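Iron-sulfur cluster assembly protein CyaY (Psychromonas ingrahamii, PDB 4HS5) probably takes part in iron-sulfur cluster assembly, possibly as a regulator, and is thought to bind ferrous and ferric iron. Local coordinates at residues T38-N50 with F85-S97. Residues are numbered along the deposited sequence; the frame is centred on the assembly and turned at random.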
ATOM      1  N   THR A  38      -7.657   2.136   3.768  1.00  6.67           N
ATOM      2  CA  THR A  38      -8.519   1.794   2.651  1.00  7.49           C
ATOM      3  C   THR A  38      -8.461   2.866   1.585  1.00  8.27           C
ATOM      4  O   THR A  38      -8.603   4.051   1.874  1.00 11.04           O
ATOM      5  CB  THR A  38      -9.961   1.608   3.123  1.00  8.39           C
ATOM      6  OG1 THR A  38     -10.005   0.523   4.059  1.00 11.32           O
ATOM      7  CG2 THR A  38     -10.878   1.290   1.949  1.00 16.72           C
ATOM      8  N   LEU A  39      -8.230   2.438   0.347  1.00  7.27           N
ATOM      9  CA  LEU A  39      -8.245   3.356  -0.780  1.00  6.26           C
ATOM     10  C   LEU A  39      -9.515   3.091  -1.569  1.00  8.67           C
ATOM     11  O   LEU A  39      -9.815   1.940  -1.884  1.00  9.49           O
ATOM     12  CB  LEU A  39      -7.028   3.111  -1.667  1.00  7.30           C
ATOM     13  CG  LEU A  39      -5.663   3.119  -0.979  1.00  6.65           C
ATOM     14  CD1 LEU A  39      -4.553   2.981  -1.991  1.00 10.10           C
ATOM     15  CD2 LEU A  39      -5.499   4.394  -0.173  1.00  9.78           C
ATOM     16  N   GLU A  40     -10.270   4.136  -1.881  1.00 11.64           N
ATOM     17  CA  GLU A  40     -11.451   3.960  -2.721  1.00 11.27           C
ATOM     18  C   GLU A  40     -11.385   4.815  -3.977  1.00 11.74           C
ATOM     19  O   GLU A  40     -10.965   5.972  -3.947  1.00 12.40           O
ATOM     20  CB  GLU A  40     -12.748   4.232  -1.955  1.00 16.94           C
ATOM     21  CG  GLU A  40     -13.998   4.055  -2.826  1.00 20.52           C
ATOM     22  CD  GLU A  40     -15.277   3.913  -2.024  1.00 34.70           C
ATOM     23  OE1 GLU A  40     -15.204   3.868  -0.776  1.00 32.12           O
ATOM     24  OE2 GLU A  40     -16.358   3.830  -2.652  1.00 34.18           O
ATOM     25  N   PHE A  41     -11.816   4.222  -5.079  1.00 12.65           N
ATOM     26  CA  PHE A  41     -11.835   4.896  -6.358  1.00 15.11           C
ATOM     27  C   PHE A  41     -13.274   5.321  -6.682  1.00 12.10           C
ATOM     28  O   PHE A  41     -14.223   4.887  -6.025  1.00 15.05           O
ATOM     29  CB  PHE A  41     -11.241   3.965  -7.411  1.00 15.92           C
ATOM     30  CG  PHE A  41      -9.915   3.367  -6.996  1.00 17.77           C
ATOM     31  CD1 PHE A  41      -8.786   4.165  -6.895  1.00 18.11           C
ATOM     32  CD2 PHE A  41      -9.809   2.017  -6.688  1.00 14.26           C
ATOM     33  CE1 PHE A  41      -7.565   3.630  -6.502  1.00 17.70           C
ATOM     34  CE2 PHE A  41      -8.589   1.470  -6.299  1.00 15.82           C
ATOM     35  CZ  PHE A  41      -7.469   2.278  -6.199  1.00 19.46           C
ATOM     36  N   GLU A  42     -13.454   6.194  -7.661  1.00 20.72           N
ATOM     37  CA  GLU A  42     -14.817   6.657  -7.888  1.00 21.20           C
ATOM     38  C   GLU A  42     -15.706   5.606  -8.551  1.00 21.73           C
ATOM     39  O   GLU A  42     -16.929   5.733  -8.525  1.00 25.03           O
ATOM     40  CB  GLU A  42     -14.877   8.011  -8.590  1.00 31.27           C
ATOM     41  CG  GLU A  42     -13.887   8.214  -9.698  1.00 27.57           C
ATOM     42  CD  GLU A  42     -14.055   9.582 -10.318  1.00 39.45           C
ATOM     43  OE1 GLU A  42     -14.911  10.346  -9.817  1.00 41.55           O
ATOM     44  OE2 GLU A  42     -13.342   9.887 -11.295  1.00 40.02           O
ATOM     45  N   ASN A  43     -15.106   4.550  -9.099  1.00 20.53           N
ATOM     46  CA  ASN A  43     -15.905   3.404  -9.534  1.00 18.31           C
ATOM     47  C   ASN A  43     -16.360   2.516  -8.371  1.00 14.28           C
ATOM     48  O   ASN A  43     -16.958   1.461  -8.585  1.00 18.02           O
ATOM     49  CB  ASN A  43     -15.213   2.594 -10.644  1.00 18.26           C
ATOM     50  CG  ASN A  43     -13.963   1.856 -10.172  1.00 22.02           C
ATOM     51  OD1 ASN A  43     -13.588   1.893  -8.998  1.00 18.55           O
ATOM     52  ND2 ASN A  43     -13.323   1.157 -11.102  1.00 20.09           N
ATOM     53  N   HIS A  44     -16.046   2.962  -7.149  1.00 14.55           N
ATOM     54  CA  HIS A  44     -16.481   2.338  -5.895  1.00 17.53           C
ATOM     55  C   HIS A  44     -15.746   1.034  -5.560  1.00 11.65           C
ATOM     56  O   HIS A  44     -16.094   0.358  -4.588  1.00 16.55           O
ATOM     57  CB  HIS A  44     -18.004   2.143  -5.848  1.00 16.87           C
ATOM     58  CG  HIS A  44     -18.784   3.423  -5.783  1.00 20.90           C
ATOM     59  ND1 HIS A  44     -20.154   3.464  -5.928  1.00 29.76           N
ATOM     60  CD2 HIS A  44     -18.389   4.703  -5.585  1.00 24.64           C
ATOM     61  CE1 HIS A  44     -20.570   4.714  -5.829  1.00 25.76           C
ATOM     62  NE2 HIS A  44     -19.519   5.486  -5.619  1.00 24.94           N
ATOM     63  N   THR A  45     -14.747   0.686  -6.366  1.00 14.34           N
ATOM     64  CA  THR A  45     -13.830  -0.395  -6.000  1.00 14.41           C
ATOM     65  C   THR A  45     -12.836   0.110  -4.955  1.00 13.67           C
ATOM     66  O   THR A  45     -12.686   1.317  -4.746  1.00 14.36           O
ATOM     67  CB  THR A  45     -13.082  -1.006  -7.210  1.00 12.39           C
ATOM     68  OG1 THR A  45     -12.207  -0.040  -7.805  1.00 16.91           O
ATOM     69  CG2 THR A  45     -14.081  -1.502  -8.256  1.00 18.48           C
ATOM     70  N   LYS A  46     -12.161  -0.820  -4.293  1.00 12.41           N
ATOM     71  CA  LYS A  46     -11.262  -0.457  -3.204  1.00 13.30           C
ATOM     72  C   LYS A  46      -9.975  -1.265  -3.223  1.00  8.72           C
ATOM     73  O   LYS A  46      -9.878  -2.306  -3.865  1.00  9.65           O
ATOM     74  CB  LYS A  46     -11.947  -0.692  -1.854  1.00 15.12           C
ATOM     75  CG  LYS A  46     -13.217   0.090  -1.612  1.00 21.53           C
ATOM     76  CD  LYS A  46     -13.842  -0.355  -0.302  1.00 30.44           C
ATOM     77  CE  LYS A  46     -15.142   0.377  -0.016  1.00 41.43           C
ATOM     78  NZ  LYS A  46     -15.697  -0.008   1.325  1.00 46.89           N
ATOM     79  N   LEU A  47      -8.975  -0.764  -2.500  1.00  7.92           N
ATOM     80  CA  LEU A  47      -7.795  -1.547  -2.149  1.00  7.21           C
ATOM     81  C   LEU A  47      -7.683  -1.451  -0.640  1.00  7.40           C
ATOM     82  O   LEU A  47      -7.907  -0.391  -0.069  1.00  8.96           O
ATOM     83  CB  LEU A  47      -6.532  -0.969  -2.791  1.00  6.14           C
ATOM     84  CG  LEU A  47      -6.464  -1.023  -4.319  1.00 10.60           C
ATOM     85  CD1 LEU A  47      -5.238  -0.326  -4.869  1.00 12.17           C
ATOM     86  CD2 LEU A  47      -6.497  -2.461  -4.776  1.00 10.15           C
ATOM     87  N   ILE A  48      -7.346  -2.553   0.016  1.00  5.41           N
ATOM     88  CA  ILE A  48      -7.276  -2.549   1.465  1.00  8.43           C
ATOM     89  C   ILE A  48      -5.859  -2.869   1.882  1.00  5.71           C
ATOM     90  O   ILE A  48      -5.318  -3.908   1.518  1.00  5.42           O
ATOM     91  CB  ILE A  48      -8.207  -3.591   2.088  1.00  9.56           C
ATOM     92  CG1 ILE A  48      -9.637  -3.389   1.598  1.00 12.36           C
ATOM     93  CG2 ILE A  48      -8.159  -3.483   3.615  1.00 11.42           C
ATOM     94  CD1 ILE A  48     -10.539  -4.575   1.881  1.00 14.74           C
ATOM     95  N   ILE A  49      -5.256  -1.972   2.654  1.00  6.12           N
ATOM     96  CA  ILE A  49      -3.896  -2.150   3.144  1.00  5.21           C
ATOM     97  C   ILE A  49      -3.967  -2.372   4.650  1.00  6.98           C
ATOM     98  O   ILE A  49      -4.751  -1.735   5.348  1.00  7.16           O
ATOM     99  CB  ILE A  49      -3.027  -0.936   2.790  1.00  5.87           C
ATOM    100  CG1 ILE A  49      -2.904  -0.831   1.279  1.00  9.04           C
ATOM    101  CG2 ILE A  49      -1.643  -1.042   3.422  1.00  7.35           C
ATOM    102  CD1 ILE A  49      -2.530   0.534   0.801  1.00 10.62           C
ATOM    103  N   ASN A  50      -3.182  -3.314   5.143  1.00  7.51           N
ATOM    104  CA  ASN A  50      -3.209  -3.650   6.553  1.00 10.14           C
ATOM    105  C   ASN A  50      -1.793  -3.821   7.069  1.00 10.68           C
ATOM    106  O   ASN A  50      -0.870  -4.074   6.299  1.00 12.36           O
ATOM    107  CB  ASN A  50      -4.017  -4.928   6.753  1.00  9.29           C
ATOM    108  CG  ASN A  50      -4.553  -5.063   8.154  1.00 11.95           C
ATOM    109  OD1 ASN A  50      -4.055  -4.434   9.091  1.00 15.64           O
ATOM    110  ND2 ASN A  50      -5.566  -5.908   8.314  1.00 13.97           N
ATOM    111  N   PHE A  85       6.149  -3.381  -3.453  1.00  6.41           N
ATOM    112  CA  PHE A  85       4.840  -2.873  -3.058  1.00  6.42           C
ATOM    113  C   PHE A  85       4.377  -1.638  -3.825  1.00  6.95           C
ATOM    114  O   PHE A  85       3.248  -1.595  -4.320  1.00  6.12           O
ATOM    115  CB  PHE A  85       4.865  -2.562  -1.556  1.00  7.30           C
ATOM    116  CG  PHE A  85       3.563  -2.042  -1.015  1.00  5.81           C
ATOM    117  CD1 PHE A  85       2.628  -2.906  -0.474  1.00 11.03           C
ATOM    118  CD2 PHE A  85       3.291  -0.683  -1.015  1.00  8.72           C
ATOM    119  CE1 PHE A  85       1.424  -2.422   0.038  1.00 10.73           C
ATOM    120  CE2 PHE A  85       2.090  -0.198  -0.520  1.00 11.65           C
ATOM    121  CZ  PHE A  85       1.155  -1.069   0.002  1.00  8.04           C
ATOM    122  N   LEU A  86       5.213  -0.610  -3.877  1.00  7.93           N
ATOM    123  CA  LEU A  86       4.757   0.656  -4.438  1.00  7.79           C
ATOM    124  C   LEU A  86       4.547   0.579  -5.946  1.00  5.98           C
ATOM    125  O   LEU A  86       3.597   1.162  -6.481  1.00  6.89           O
ATOM    126  CB  LEU A  86       5.714   1.784  -4.062  1.00 10.67           C
ATOM    127  CG  LEU A  86       5.728   2.073  -2.560  1.00 13.02           C
ATOM    128  CD1 LEU A  86       6.809   3.086  -2.277  1.00 14.27           C
ATOM    129  CD2 LEU A  86       4.358   2.583  -2.111  1.00 12.16           C
ATOM    130  N   THR A  87       5.424  -0.173  -6.611  1.00 11.43           N
ATOM    131  CA  THR A  87       5.292  -0.488  -8.031  1.00 10.55           C
ATOM    132  C   THR A  87       3.982  -1.239  -8.268  1.00  7.93           C
ATOM    133  O   THR A  87       3.202  -0.915  -9.168  1.00  9.43           O
ATOM    134  CB  THR A  87       6.481  -1.356  -8.504  1.00 10.54           C
ATOM    135  OG1 THR A  87       7.699  -0.621  -8.319  1.00 22.25           O
ATOM    136  CG2 THR A  87       6.336  -1.704  -9.971  1.00 15.83           C
ATOM    137  N   PHE A  88       3.731  -2.229  -7.422  1.00 10.40           N
ATOM    138  CA  PHE A  88       2.541  -3.043  -7.572  1.00  7.98           C
ATOM    139  C   PHE A  88       1.272  -2.237  -7.280  1.00  7.69           C
ATOM    140  O   PHE A  88       0.240  -2.415  -7.930  1.00 10.15           O
ATOM    141  CB  PHE A  88       2.641  -4.258  -6.651  1.00  8.39           C
ATOM    142  CG  PHE A  88       1.535  -5.252  -6.852  1.00  9.66           C
ATOM    143  CD1 PHE A  88       1.594  -6.181  -7.877  1.00 14.34           C
ATOM    144  CD2 PHE A  88       0.437  -5.247  -6.014  1.00 10.95           C
ATOM    145  CE1 PHE A  88       0.570  -7.095  -8.057  1.00 19.80           C
ATOM    146  CE2 PHE A  88      -0.591  -6.154  -6.186  1.00 14.31           C
ATOM    147  CZ  PHE A  88      -0.516  -7.083  -7.210  1.00 13.74           C
ATOM    148  N   LEU A  89       1.348  -1.346  -6.295  1.00  6.08           N
ATOM    149  CA  LEU A  89       0.214  -0.528  -5.905  1.00  7.63           C
ATOM    150  C   LEU A  89      -0.184   0.412  -7.034  1.00  6.33           C
ATOM    151  O   LEU A  89      -1.367   0.540  -7.351  1.00  8.70           O
ATOM    152  CB  LEU A  89       0.548   0.263  -4.628  1.00  5.94           C
ATOM    153  CG  LEU A  89      -0.604   1.087  -4.076  1.00  9.28           C
ATOM    154  CD1 LEU A  89      -1.761   0.164  -3.762  1.00 11.84           C
ATOM    155  CD2 LEU A  89      -0.170   1.837  -2.826  1.00  8.76           C
ATOM    156  N   SER A  90       0.800   1.040  -7.674  1.00  7.74           N
ATOM    157  CA  SER A  90       0.520   1.869  -8.849  1.00  8.36           C
ATOM    158  C   SER A  90      -0.175   1.071  -9.943  1.00  7.00           C
ATOM    159  O   SER A  90      -1.131   1.557 -10.551  1.00 10.52           O
ATOM    160  CB  SER A  90       1.815   2.434  -9.425  1.00  8.17           C
ATOM    161  OG  SER A  90       2.401   3.357  -8.534  1.00 11.45           O
ATOM    162  N   ALA A  91       0.306  -0.143 -10.192  1.00  8.02           N
ATOM    163  CA  ALA A  91      -0.264  -0.990 -11.244  1.00  9.91           C
ATOM    164  C   ALA A  91      -1.694  -1.357 -10.877  1.00 18.16           C
ATOM    165  O   ALA A  91      -2.579  -1.343 -11.733  1.00 16.22           O
ATOM    166  CB  ALA A  91       0.576  -2.230 -11.449  1.00 11.34           C
ATOM    167  N   ALA A  92      -1.925  -1.669  -9.604  1.00 11.22           N
ATOM    168  CA  ALA A  92      -3.273  -2.029  -9.160  1.00 13.75           C
ATOM    169  C   ALA A  92      -4.253  -0.872  -9.293  1.00 17.22           C
ATOM    170  O   ALA A  92      -5.382  -1.060  -9.750  1.00 19.03           O
ATOM    171  CB  ALA A  92      -3.249  -2.548  -7.726  1.00 14.91           C
ATOM    172  N   ILE A  93      -3.829   0.321  -8.887  1.00 12.11           N
ATOM    173  CA  ILE A  93      -4.653   1.515  -9.009  1.00 10.06           C
ATOM    174  C   ILE A  93      -5.009   1.735 -10.483  1.00 15.72           C
ATOM    175  O   ILE A  93      -6.148   2.070 -10.815  1.00 18.15           O
ATOM    176  CB  ILE A  93      -3.949   2.761  -8.410  1.00 12.83           C
ATOM    177  CG1 ILE A  93      -3.848   2.641  -6.880  1.00 10.75           C
ATOM    178  CG2 ILE A  93      -4.669   4.049  -8.804  1.00 14.86           C
ATOM    179  CD1 ILE A  93      -3.193   3.834  -6.194  1.00 11.94           C
ATOM    180  N   PHE A  94      -4.046   1.509 -11.373  1.00 13.43           N
ATOM    181  CA  PHE A  94      -4.323   1.674 -12.794  1.00 20.91           C
ATOM    182  C   PHE A  94      -5.203   0.546 -13.330  1.00 15.97           C
ATOM    183  O   PHE A  94      -6.081   0.774 -14.165  1.00 22.31           O
ATOM    184  CB  PHE A  94      -3.035   1.756 -13.618  1.00 15.64           C
ATOM    185  CG  PHE A  94      -3.286   2.038 -15.070  1.00 13.93           C
ATOM    186  CD1 PHE A  94      -3.578   3.323 -15.487  1.00 13.64           C
ATOM    187  CD2 PHE A  94      -3.271   1.014 -16.002  1.00 16.53           C
ATOM    188  CE1 PHE A  94      -3.834   3.597 -16.829  1.00 17.46           C
ATOM    189  CE2 PHE A  94      -3.536   1.271 -17.341  1.00 25.67           C
ATOM    190  CZ  PHE A  94      -3.817   2.564 -17.753  1.00 19.35           C
ATOM    191  N   LYS A  95      -4.950  -0.675 -12.877  1.00 16.24           N
ATOM    192  CA  LYS A  95      -5.636  -1.850 -13.404  1.00 19.37           C
ATOM    193  C   LYS A  95      -7.085  -1.925 -12.937  1.00 18.70           C
ATOM    194  O   LYS A  95      -7.933  -2.475 -13.641  1.00 26.80           O
ATOM    195  CB  LYS A  95      -4.848  -3.116 -13.053  1.00 22.91           C
ATOM    196  CG  LYS A  95      -5.638  -4.395 -12.859  1.00 32.71           C
ATOM    197  CD  LYS A  95      -4.709  -5.477 -12.292  1.00 32.97           C
ATOM    198  CE  LYS A  95      -4.035  -5.018 -10.990  1.00 37.54           C
ATOM    199  NZ  LYS A  95      -4.777  -5.428  -9.758  1.00 30.33           N
ATOM    200  N   GLN A  96      -7.382  -1.337 -11.780  1.00 23.78           N
ATOM    201  CA  GLN A  96      -8.751  -1.315 -11.262  1.00 23.74           C
ATOM    202  C   GLN A  96      -9.522  -0.072 -11.663  1.00 22.80           C
ATOM    203  O   GLN A  96     -10.756  -0.090 -11.684  1.00 24.54           O
ATOM    204  CB  GLN A  96      -8.760  -1.388  -9.736  1.00 24.77           C
ATOM    205  CG  GLN A  96      -8.377  -2.732  -9.186  1.00 24.16           C
ATOM    206  CD  GLN A  96      -8.665  -2.854  -7.706  1.00 21.27           C
ATOM    207  OE1 GLN A  96      -9.378  -2.032  -7.117  1.00 25.52           O
ATOM    208  NE2 GLN A  96      -8.123  -3.900  -7.098  1.00 16.70           N
ATOM    209  N   SER A  97      -8.807   1.006 -11.968  1.00 17.73           N
ATOM    210  CA  SER A  97      -9.447   2.312 -12.091  1.00 19.94           C
ATOM    211  C   SER A  97      -8.890   3.232 -13.190  1.00 23.48           C
ATOM    212  O   SER A  97      -9.416   4.324 -13.418  1.00 23.64           O
ATOM    213  CB  SER A  97      -9.370   3.024 -10.752  1.00 26.26           C
ATOM    214  OG  SER A  97      -8.027   3.395 -10.484  1.00 27.94           O
TER
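Leu39, Phe41, Leu47 and Ile49 pack against Phe85, Leu89, Ala92 and Ile93 in a helix-on-sheet contact of the frataxin fold. A hairpin of the antiparallel sheet meets the C-terminal helix 85-97. The helix runs 155° to strand 46-50, nearly antiparallel. Leu47 sits centrally: its CD1 lies 3.7 Å from Leu89 CD1 and also touches Ile93 CG1 and Ala92 CB. Leu89 reaches the sheet because its CG stands anti to the backbone N (chi1 -176°), carrying CD1 to the leucines of both strands. At the start of the helix, Ile49 CD1 meets the edge of the Phe85 ring at CZ, 4.1 Å away. Ile17 of helix 3-24 touches both residues, so the two helices share this core.

Phe41 opens the hairpin turn. Ile93 CG1 comes to its edge, 3.7 Å from Phe41 CZ. Ser97 covers one face: its CB makes a CH-pi contact 4.2 Å from the Phe41 ring centroid. The Gln96 side chain lies across Leu47 and beside the Phe41 ring. Replacing Phe41 by an alanine takes away the ring, which would probably leave Ile93 and Ser97 without their partner and open a gap at the hairpin end.

The type I turn from Phe41 to His44 adds a polar tie. Asn43 ND2 donates to Gln96 O at 2.9 Å in a bent hydrogen bond (141° at the hydrogen), with the acceptor near its amide plane. Asn43 OD1 accepts from Thr45 N, an Asx turn, and also from Thr45 OG1 at 2.7 Å; both donors come from the same face. These two bonds fix the amide's rotation and aim ND2 at the helix. The contact is thus an apolar core with a polar margin at the turn, where one bond joins the turn to the backbone of Gln96.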